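Local coordinates for protein chintase (PDB 5YUQ) that probably hydrolyses the beta-1,4 glycosidic links of chitin as a family 18 glycoside hydrolase, with substrate held in an active-site tunnel, at residues D213-W218 against Q342-V347; T312-S317 against S321-F326. All coordinates share one frame; numbering follows the deposited sequence.

Contact 1 (D213-W218 against Q342-V347)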
ATOM      1  N   ASP A 213     -12.636   0.845   8.796  1.00 15.00           N
ATOM      2  CA  ASP A 213     -13.412   1.911   8.164  1.00 17.22           C
ATOM      3  C   ASP A 213     -13.283   1.859   6.648  1.00 16.25           C
ATOM      4  O   ASP A 213     -14.254   2.078   5.919  1.00 14.41           O
ATOM      5  CB  ASP A 213     -12.972   3.281   8.688  1.00 17.36           C
ATOM      6  CG  ASP A 213     -13.354   3.495  10.134  1.00 18.96           C
ATOM      7  OD1 ASP A 213     -14.541   3.770  10.403  1.00 22.33           O
ATOM      8  OD2 ASP A 213     -12.468   3.397  11.005  1.00 18.38           O
ATOM      9  N   ALA A 214     -12.083   1.545   6.175  1.00 13.37           N
ATOM     10  CA  ALA A 214     -11.843   1.443   4.740  1.00 13.34           C
ATOM     11  C   ALA A 214     -12.646   0.297   4.124  1.00 14.66           C
ATOM     12  O   ALA A 214     -13.296   0.468   3.087  1.00 15.00           O
ATOM     13  CB  ALA A 214     -10.348   1.254   4.468  1.00 14.51           C
ATOM     14  N   VAL A 215     -12.589  -0.871   4.754  1.00 13.93           N
ATOM     15  CA  VAL A 215     -13.330  -2.027   4.271  1.00 12.79           C
ATOM     16  C   VAL A 215     -14.811  -1.701   4.239  1.00 14.62           C
ATOM     17  O   VAL A 215     -15.487  -1.964   3.240  1.00 15.15           O
ATOM     18  CB  VAL A 215     -13.053  -3.262   5.154  1.00 12.79           C
ATOM     19  CG1 VAL A 215     -14.107  -4.333   4.941  1.00 15.56           C
ATOM     20  CG2 VAL A 215     -11.667  -3.804   4.859  1.00 15.24           C
ATOM     21  N   LYS A 216     -15.315  -1.090   5.306  1.00 15.70           N
ATOM     22  CA  LYS A 216     -16.736  -0.752   5.356  1.00 14.78           C
ATOM     23  C   LYS A 216     -17.096   0.251   4.273  1.00 17.36           C
ATOM     24  O   LYS A 216     -18.153   0.139   3.653  1.00 16.06           O
ATOM     25  CB  LYS A 216     -17.147  -0.206   6.724  1.00 18.48           C
ATOM     26  CG  LYS A 216     -17.009  -1.197   7.867  1.00 23.50           C
ATOM     27  CD  LYS A 216     -17.690  -2.509   7.571  1.00 34.59           C
ATOM     28  CE  LYS A 216     -17.512  -3.490   8.722  1.00 41.17           C
ATOM     29  NZ  LYS A 216     -17.838  -2.848  10.026  1.00 42.36           N
ATOM     30  N   ALA A 217     -16.221   1.222   4.033  1.00 14.84           N
ATOM     31  CA  ALA A 217     -16.493   2.237   3.020  1.00 13.97           C
ATOM     32  C   ALA A 217     -16.536   1.634   1.621  1.00 15.46           C
ATOM     33  O   ALA A 217     -17.403   1.976   0.818  1.00 16.61           O
ATOM     34  CB  ALA A 217     -15.465   3.357   3.084  1.00 14.82           C
ATOM     35  N   TRP A 218     -15.612   0.716   1.334  1.00 15.05           N
ATOM     36  CA  TRP A 218     -15.547   0.091   0.013  1.00 12.98           C
ATOM     37  C   TRP A 218     -16.730  -0.874  -0.220  1.00 16.28           C
ATOM     38  O   TRP A 218     -17.245  -0.950  -1.319  1.00 15.62           O
ATOM     39  CB  TRP A 218     -14.206  -0.520  -0.317  1.00 14.68           C
ATOM     40  CG  TRP A 218     -13.151   0.434  -0.707  1.00 10.53           C
ATOM     41  CD1 TRP A 218     -12.236   1.077   0.150  1.00 14.27           C
ATOM     42  CD2 TRP A 218     -12.783   0.844  -2.022  1.00 13.92           C
ATOM     43  NE1 TRP A 218     -11.375   1.815  -0.573  1.00 15.09           N
ATOM     44  CE2 TRP A 218     -11.686   1.716  -1.907  1.00 12.87           C
ATOM     45  CE3 TRP A 218     -13.282   0.589  -3.289  1.00 14.35           C
ATOM     46  CZ2 TRP A 218     -11.101   2.283  -2.981  1.00 11.76           C
ATOM     47  CZ3 TRP A 218     -12.711   1.132  -4.326  1.00 12.11           C
ATOM     48  CH2 TRP A 218     -11.600   1.980  -4.198  1.00 10.66           C
ATOM     49  N   GLN A 342     -14.619 -10.768   8.165  1.00 17.83           N
ATOM     50  CA  GLN A 342     -15.333  -9.961   7.186  1.00 17.81           C
ATOM     51  C   GLN A 342     -15.495 -10.678   5.854  1.00 19.10           C
ATOM     52  O   GLN A 342     -16.144 -10.156   4.952  1.00 20.12           O
ATOM     53  CB  GLN A 342     -14.611  -8.634   6.962  1.00 18.32           C
ATOM     54  CG  GLN A 342     -14.575  -7.732   8.175  1.00 20.11           C
ATOM     55  CD  GLN A 342     -15.954  -7.302   8.615  1.00 25.17           C
ATOM     56  OE1 GLN A 342     -16.825  -7.043   7.787  1.00 32.01           O
ATOM     57  NE2 GLN A 342     -16.165  -7.227   9.923  1.00 27.95           N
ATOM     58  N   GLY A 343     -14.903 -11.863   5.727  1.00 16.20           N
ATOM     59  CA  GLY A 343     -14.977 -12.610   4.483  1.00 17.89           C
ATOM     60  C   GLY A 343     -14.268 -11.912   3.340  1.00 17.72           C
ATOM     61  O   GLY A 343     -14.725 -11.952   2.200  1.00 17.84           O
ATOM     62  N   LEU A 344     -13.146 -11.270   3.645  1.00 15.17           N
ATOM     63  CA  LEU A 344     -12.363 -10.590   2.616  1.00 14.18           C
ATOM     64  C   LEU A 344     -11.691 -11.604   1.711  1.00 14.96           C
ATOM     65  O   LEU A 344     -11.555 -12.776   2.066  1.00 18.80           O
ATOM     66  CB  LEU A 344     -11.290  -9.697   3.250  1.00 12.89           C
ATOM     67  CG  LEU A 344     -11.799  -8.607   4.191  1.00 13.00           C
ATOM     68  CD1 LEU A 344     -10.666  -7.634   4.514  1.00 13.12           C
ATOM     69  CD2 LEU A 344     -12.989  -7.861   3.590  1.00 15.33           C
ATOM     70  N   GLY A 345     -11.259 -11.149   0.541  1.00 13.99           N
ATOM     71  CA  GLY A 345     -10.619 -12.034  -0.415  1.00 14.15           C
ATOM     72  C   GLY A 345      -9.207 -12.422  -0.026  1.00 14.23           C
ATOM     73  O   GLY A 345      -8.668 -13.406  -0.540  1.00 17.83           O
ATOM     74  N   GLY A 346      -8.617 -11.669   0.889  1.00 13.99           N
ATOM     75  CA  GLY A 346      -7.283 -11.985   1.344  1.00 14.50           C
ATOM     76  C   GLY A 346      -6.599 -10.785   1.955  1.00 12.90           C
ATOM     77  O   GLY A 346      -7.238  -9.797   2.323  1.00 13.66           O
ATOM     78  N   VAL A 347      -5.280 -10.855   2.028  1.00 12.70           N
ATOM     79  CA  VAL A 347      -4.471  -9.779   2.518  1.00 13.15           C
ATOM     80  C   VAL A 347      -3.289  -9.627   1.597  1.00 13.04           C
ATOM     81  O   VAL A 347      -2.925 -10.527   0.879  1.00 14.62           O
ATOM     82  CB  VAL A 347      -3.900 -10.083   3.934  1.00 16.71           C
ATOM     83  CG1 VAL A 347      -4.997 -10.189   4.944  1.00 15.65           C
ATOM     84  CG2 VAL A 347      -2.958 -11.288   3.875  1.00 21.34           C
TER
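Val215 meets Leu344 methyl to methyl, two against two: CG1 of Val215 lies 3.9 Å from CD2 of Leu344, and CG2 of Val215 lies 4.0 Å from CD1 of Leu344. The valine presents both branches because CG1 stands opposite the backbone N (chi1 163°) while CG2 stands opposite the carbonyl carbon. This paired contact is the buried, well-packed half. Tyr338 and Ala339 of helix 329-341 close on it, Ile178 of strand 175-178 backs Val215, and Leu230 of strand 228-240 backs Leu344. The other half is looser and lies toward solvent. Lys216, bent at chi2 and chi4, brings its CE to 3.7 Å from OE1 of Gln342, the two chains crossing at about a right angle. The lysine touches with its carbon chain; its NZ makes a weak hydrogen bond to Asn212 within its own helix. Between Gln342 and Leu344 the chain turns at Gly343, which has positive phi and ends helix 329-341 in a Schellman motif. The backbone then enters strand 346-350, where Gly346 bonds to Leu230. The arrangement is part of the outer shell around the parallel strands of the family 18 TIM barrel, where helix 211-220 packs on the end of helix 329-341 and on the turn into strand 346-350.

Contact 2 (T312-S317 against S321-F326)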
ATOM      1  N   THR A 312      -2.639  -2.019  17.601  1.00 15.74           N
ATOM      2  CA  THR A 312      -1.265  -1.974  17.095  1.00 13.87           C
ATOM      3  C   THR A 312      -0.288  -1.596  18.197  1.00 13.06           C
ATOM      4  O   THR A 312      -0.661  -0.898  19.142  1.00 15.09           O
ATOM      5  CB  THR A 312      -1.099  -0.952  15.943  1.00 10.75           C
ATOM      6  OG1 THR A 312      -1.472   0.356  16.398  1.00 14.80           O
ATOM      7  CG2 THR A 312      -1.967  -1.325  14.745  1.00 13.17           C
ATOM      8  N   PRO A 313       0.970  -2.039  18.062  1.00 11.99           N
ATOM      9  CA  PRO A 313       1.995  -1.674  19.045  1.00 13.28           C
ATOM     10  C   PRO A 313       2.553  -0.300  18.726  1.00 12.98           C
ATOM     11  O   PRO A 313       2.510   0.144  17.577  1.00 12.21           O
ATOM     12  CB  PRO A 313       3.079  -2.726  18.810  1.00 13.56           C
ATOM     13  CG  PRO A 313       2.966  -3.012  17.326  1.00 11.48           C
ATOM     14  CD  PRO A 313       1.482  -2.984  17.051  1.00 13.97           C
ATOM     15  N   TYR A 314       3.074   0.374  19.740  1.00 14.47           N
ATOM     16  CA  TYR A 314       3.817   1.586  19.490  1.00 12.70           C
ATOM     17  C   TYR A 314       4.900   1.686  20.534  1.00 15.16           C
ATOM     18  O   TYR A 314       4.849   1.001  21.553  1.00 15.52           O
ATOM     19  CB  TYR A 314       2.912   2.825  19.492  1.00 14.40           C
ATOM     20  CG  TYR A 314       2.234   3.131  20.807  1.00 15.72           C
ATOM     21  CD1 TYR A 314       1.062   2.482  21.181  1.00 17.31           C
ATOM     22  CD2 TYR A 314       2.745   4.098  21.658  1.00 15.39           C
ATOM     23  CE1 TYR A 314       0.432   2.779  22.374  1.00 17.21           C
ATOM     24  CE2 TYR A 314       2.124   4.400  22.847  1.00 18.10           C
ATOM     25  CZ  TYR A 314       0.978   3.737  23.206  1.00 18.83           C
ATOM     26  OH  TYR A 314       0.366   4.036  24.396  1.00 18.67           O
ATOM     27  N   ALA A 315       5.906   2.503  20.261  1.00 13.12           N
ATOM     28  CA  ALA A 315       7.035   2.597  21.169  1.00 13.24           C
ATOM     29  C   ALA A 315       7.510   4.033  21.234  1.00 14.65           C
ATOM     30  O   ALA A 315       7.402   4.778  20.263  1.00 14.42           O
ATOM     31  CB  ALA A 315       8.159   1.669  20.718  1.00 14.66           C
ATOM     32  N   TYR A 316       8.023   4.429  22.391  1.00 13.32           N
ATOM     33  CA  TYR A 316       8.520   5.781  22.547  1.00 13.62           C
ATOM     34  C   TYR A 316      10.009   5.769  22.873  1.00 13.42           C
ATOM     35  O   TYR A 316      10.461   5.012  23.732  1.00 15.25           O
ATOM     36  CB  TYR A 316       7.755   6.520  23.642  1.00 14.30           C
ATOM     37  CG  TYR A 316       8.251   7.934  23.833  1.00 14.26           C
ATOM     38  CD1 TYR A 316       8.010   8.911  22.872  1.00 14.50           C
ATOM     39  CD2 TYR A 316       8.977   8.289  24.958  1.00 16.19           C
ATOM     40  CE1 TYR A 316       8.476  10.213  23.038  1.00 14.35           C
ATOM     41  CE2 TYR A 316       9.440   9.582  25.128  1.00 17.94           C
ATOM     42  CZ  TYR A 316       9.186  10.532  24.164  1.00 13.60           C
ATOM     43  OH  TYR A 316       9.656  11.813  24.344  1.00 15.41           O
ATOM     44  N   SER A 317      10.761   6.606  22.166  1.00 12.01           N
ATOM     45  CA  SER A 317      12.172   6.803  22.463  1.00 14.50           C
ATOM     46  C   SER A 317      12.362   8.206  22.994  1.00 13.10           C
ATOM     47  O   SER A 317      12.183   9.175  22.262  1.00 14.67           O
ATOM     48  CB  SER A 317      13.017   6.625  21.201  1.00 14.64           C
ATOM     49  OG  SER A 317      14.360   7.033  21.447  1.00 14.59           O
ATOM     50  N   SER A 321      12.778  12.109  21.141  1.00 14.06           N
ATOM     51  CA  SER A 321      11.338  12.196  21.419  1.00 10.84           C
ATOM     52  C   SER A 321      10.508  11.598  20.289  1.00 13.40           C
ATOM     53  O   SER A 321       9.577  12.219  19.783  1.00 15.13           O
ATOM     54  CB  SER A 321      10.900  13.635  21.697  1.00 15.01           C
ATOM     55  OG  SER A 321       9.609  13.654  22.296  1.00 15.51           O
ATOM     56  N   LYS A 322      10.848  10.374  19.917  1.00 13.09           N
ATOM     57  CA  LYS A 322      10.222   9.719  18.776  1.00 13.73           C
ATOM     58  C   LYS A 322       9.177   8.721  19.226  1.00 13.74           C
ATOM     59  O   LYS A 322       9.427   7.917  20.119  1.00 14.09           O
ATOM     60  CB  LYS A 322      11.286   8.969  17.970  1.00 16.10           C
ATOM     61  CG  LYS A 322      12.523   9.796  17.676  1.00 20.52           C
ATOM     62  CD  LYS A 322      13.423   9.133  16.649  1.00 22.53           C
ATOM     63  CE  LYS A 322      14.162   7.939  17.206  1.00 24.67           C
ATOM     64  NZ  LYS A 322      15.390   7.655  16.402  1.00 24.70           N
ATOM     65  N   VAL A 323       8.013   8.758  18.590  1.00 13.05           N
ATOM     66  CA  VAL A 323       7.063   7.657  18.716  1.00 14.27           C
ATOM     67  C   VAL A 323       7.075   6.832  17.437  1.00 13.27           C
ATOM     68  O   VAL A 323       7.030   7.376  16.334  1.00 16.43           O
ATOM     69  CB  VAL A 323       5.632   8.134  19.053  1.00 14.05           C
ATOM     70  CG1 VAL A 323       5.119   9.099  17.997  1.00 17.38           C
ATOM     71  CG2 VAL A 323       4.702   6.933  19.197  1.00 15.01           C
ATOM     72  N   LEU A 324       7.194   5.519  17.595  1.00 12.94           N
ATOM     73  CA  LEU A 324       7.145   4.592  16.474  1.00 13.29           C
ATOM     74  C   LEU A 324       5.827   3.871  16.527  1.00 12.19           C
ATOM     75  O   LEU A 324       5.541   3.181  17.503  1.00 13.51           O
ATOM     76  CB  LEU A 324       8.275   3.556  16.585  1.00 14.10           C
ATOM     77  CG  LEU A 324       8.237   2.367  15.615  1.00 13.31           C
ATOM     78  CD1 LEU A 324       8.497   2.822  14.204  1.00 15.29           C
ATOM     79  CD2 LEU A 324       9.253   1.301  16.040  1.00 15.93           C
ATOM     80  N   SER A 325       5.011   4.035  15.488  1.00 12.18           N
ATOM     81  CA  SER A 325       3.832   3.197  15.341  1.00 13.30           C
ATOM     82  C   SER A 325       4.223   2.096  14.383  1.00 13.78           C
ATOM     83  O   SER A 325       4.755   2.375  13.310  1.00 12.96           O
ATOM     84  CB  SER A 325       2.660   3.978  14.758  1.00 14.07           C
ATOM     85  OG  SER A 325       1.630   3.063  14.393  1.00 12.56           O
ATOM     86  N   PHE A 326       3.968   0.849  14.755  1.00 12.21           N
ATOM     87  CA  PHE A 326       4.372  -0.262  13.898  1.00 13.73           C
ATOM     88  C   PHE A 326       3.395  -1.419  13.925  1.00 13.35           C
ATOM     89  O   PHE A 326       2.321  -1.309  14.514  1.00 12.80           O
ATOM     90  CB  PHE A 326       5.816  -0.721  14.199  1.00 13.38           C
ATOM     91  CG  PHE A 326       6.037  -1.299  15.586  1.00 10.78           C
ATOM     92  CD1 PHE A 326       6.034  -0.483  16.712  1.00 11.82           C
ATOM     93  CD2 PHE A 326       6.318  -2.660  15.746  1.00 12.79           C
ATOM     94  CE1 PHE A 326       6.270  -1.015  17.982  1.00 13.72           C
ATOM     95  CE2 PHE A 326       6.554  -3.197  17.010  1.00 14.48           C
ATOM     96  CZ  PHE A 326       6.535  -2.377  18.128  1.00 13.28           C
TER
HETATM   97  O   HOH W   1       0.668   2.021  16.606  1.00 14.92           O
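Strands 312-317 and 322-325 run antiparallel, their axes at 164° and 4.6 Å apart at closest approach. Ala315 and Leu324 form a hydrogen-bonded pair, N of Leu324 lying 2.8 Å from O of Ala315 and N of Ala315 2.9 Å from O of Leu324. Ser317 and Lys322 form the next such pair toward the turn, where Ser321 and Lys322 share Ser317 as their partner, a G1 beta bulge. At the other end, N of Phe326 donates to O of Pro313 over a longer 3.3 Å. There the Pro313 ring sits over one face of the Phe326 ring, its CG 3.6 Å from the ring centroid and only 9° off the normal, a CH-pi contact. Phe326 is turned back over the proline by its chi1 of 64°; Trp287 and Ile290 of helix 287-292 also touch this ring. On the face shared by Tyr314, Tyr316, Val323 and Ser325, Tyr316 extends with CG opposite its backbone N, and its ring slants across the Lys322 carbonyl. Its OH then meets OG of Ser321 at 2.8 Å, OG lying in the ring plane; that OG also bonds to Thr241. A water donates to O of Pro313 and bonds OG1 of Thr312 and OG of Ser325; the Thr312 hydroxyl also bonds to Ser310, the Ser325 hydroxyl to N of Asn194. Directional backbone bonds therefore set the register, the CH-pi contact and the turn-end hydroxyl pair hold the two ends together, and the hydroxyls of Thr312, Tyr316, Ser321 and Ser325 all have partners.

The two contacts lie in separate parts of the chain, their centres 26 Å apart and their nearest atoms about 12 Å apart. Contact 1 belongs to the outer shell of the barrel, mixes buried and exposed residues, and unites elements distant in sequence through a small side-chain interface. Contact 2 is local and buried, joining the neighbouring strands of a hairpin through backbone bonds, with aromatic and hydroxyl groups added. Helix 329-341 relates them: it packs on Val215 and Leu344 in contact 1, while its Lys335 and Ser331 touch Thr312 and Pro313 in contact 2. Strand 228-240 also serves both, pairing with strand 346-350 and with strand 322-325.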